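Local coordinates for protein aminoglycoside phosphotransferase (Alicyclobacillus acidocaldarius subsp. acidocaldarius, PDB 4PDY) that probably transfers a phosphoryl group to a small-molecule acceptor, as in the aminoglycoside phosphotransferase family, and holds a histidine molecule in a pocket, at residues G42-V46 / Y55-R59. Sequence-based numbering, arbitrary orientation.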
# COMPACT_ATOMS: atom_id res chain seq x y z
N GLY A 42 -13.86 -10.42 6.62
CA GLY A 42 -12.87 -9.36 6.67
C GLY A 42 -13.59 -8.03 6.59
O GLY A 42 -14.58 -7.83 7.28
N ASN A 43 -13.10 -7.14 5.74
CA ASN A 43 -13.71 -5.81 5.62
C ASN A 43 -14.71 -5.70 4.47
O ASN A 43 -15.11 -4.59 4.11
CB ASN A 43 -12.65 -4.72 5.50
CG ASN A 43 -12.01 -4.68 4.14
OD1 ASN A 43 -12.18 -5.59 3.33
ND2 ASN A 43 -11.27 -3.61 3.86
N ILE A 44 -15.12 -6.84 3.92
CA ILE A 44 -16.23 -6.86 2.98
C ILE A 44 -17.30 -7.82 3.46
O ILE A 44 -17.12 -8.55 4.44
CB ILE A 44 -15.79 -7.17 1.53
CG1 ILE A 44 -15.06 -8.51 1.42
CG2 ILE A 44 -14.93 -6.05 0.97
CD1 ILE A 44 -15.97 -9.69 1.27
N GLU A 45 -18.44 -7.73 2.81
CA GLU A 45 -19.51 -8.69 3.01
C GLU A 45 -19.66 -9.52 1.75
O GLU A 45 -19.68 -9.00 0.64
CB GLU A 45 -20.81 -7.93 3.30
CG GLU A 45 -21.91 -8.81 3.84
CD GLU A 45 -23.13 -8.01 4.27
OE1 GLU A 45 -23.10 -7.42 5.37
OE2 GLU A 45 -24.12 -7.97 3.52
N VAL A 46 -19.76 -10.83 1.92
CA VAL A 46 -19.94 -11.74 0.81
C VAL A 46 -21.43 -11.97 0.60
O VAL A 46 -22.14 -12.30 1.54
CB VAL A 46 -19.25 -13.09 1.08
CG1 VAL A 46 -19.41 -14.07 -0.10
CG2 VAL A 46 -17.79 -12.85 1.40
N TYR A 55 -20.49 -12.24 -4.66
CA TYR A 55 -20.20 -10.82 -4.86
C TYR A 55 -19.61 -10.29 -3.57
O TYR A 55 -19.97 -10.75 -2.49
CB TYR A 55 -21.47 -10.06 -5.21
CG TYR A 55 -22.16 -10.62 -6.41
CD1 TYR A 55 -23.07 -11.68 -6.28
CD2 TYR A 55 -21.91 -10.12 -7.66
CE1 TYR A 55 -23.68 -12.21 -7.38
CE2 TYR A 55 -22.52 -10.64 -8.77
CZ TYR A 55 -23.42 -11.69 -8.62
OH TYR A 55 -24.04 -12.19 -9.72
N ALA A 56 -18.70 -9.32 -3.71
CA ALA A 56 -18.10 -8.63 -2.58
C ALA A 56 -18.78 -7.26 -2.43
O ALA A 56 -18.71 -6.45 -3.36
CB ALA A 56 -16.62 -8.42 -2.84
N ALA A 57 -19.39 -7.01 -1.28
CA ALA A 57 -20.05 -5.74 -1.01
C ALA A 57 -19.23 -4.99 0.04
O ALA A 57 -18.87 -5.54 1.07
CB ALA A 57 -21.46 -5.99 -0.53
N LYS A 58 -18.93 -3.73 -0.26
CA LYS A 58 -18.10 -2.91 0.60
C LYS A 58 -18.91 -1.74 1.16
O LYS A 58 -19.54 -1.00 0.39
CB LYS A 58 -16.93 -2.35 -0.21
CG LYS A 58 -16.00 -1.42 0.58
CD LYS A 58 -15.24 -2.14 1.69
CE LYS A 58 -14.34 -1.22 2.50
NZ LYS A 58 -13.18 -0.77 1.70
N ARG A 59 -18.89 -1.62 2.48
CA ARG A 59 -19.36 -0.45 3.18
C ARG A 59 -18.17 0.51 3.27
O ARG A 59 -17.12 0.16 3.84
CB ARG A 59 -19.82 -0.81 4.57
CG ARG A 59 -20.30 0.38 5.38
CD ARG A 59 -20.65 0.02 6.80
NE ARG A 59 -21.96 -0.63 6.92
CZ ARG A 59 -22.19 -1.89 7.30
NH1 ARG A 59 -21.21 -2.75 7.56
NH2 ARG A 59 -23.45 -2.28 7.41
O HOH W 1 -17.60 -3.68 4.19
O HOH W 2 -12.06 -3.26 0.70
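The carbonyl oxygen Ala57 O accepts a hydrogen bond from Glu45 N at 2.8 Å, while Ala57 N donates in return to Glu45 O, making Glu45 and Ala57 an antiparallel hydrogen-bonded pair. Both bonds are nearly straight, above 170° at the hydrogen. One step along, Val46 faces Ala56 in a non-hydrogen-bonded pair, where Val46 CA makes a CA-H...O contact of 3.4 Å with Tyr55 O. Toward Asn43 direct pairing gives way to water: one molecule donates to Asn43 O and accepts from Arg59 N, carrying the ladder past its last direct bond.

A second water accepts from Lys58 NZ at 2.9 Å and, weakly, from Asn43 ND2. The lysine chain starts with CG anti to its N and then bends at chi2 (66°), which lays Lys58 CD 3.4 Å from Asn43 O. Lys58 CD also lies 4.0 Å from Ile44 CG2, and the ammonium goes on to a salt bridge with Glu245. A methionine here would probably leave Glu245 without its cationic mate and the water without its stronger donor. On the other face, Glu45 OE2 takes a salt bridge from Arg38 and a hydrogen bond from Trp47, and OE1 one from Ile23 N. Ala56 lines the bound histidine's pocket. The beta hairpin of strands 44-49 and 54-60 belongs to an antiparallel sheet, consistent with the kinase-like N-terminal lobe of aminoglycoside phosphotransferases.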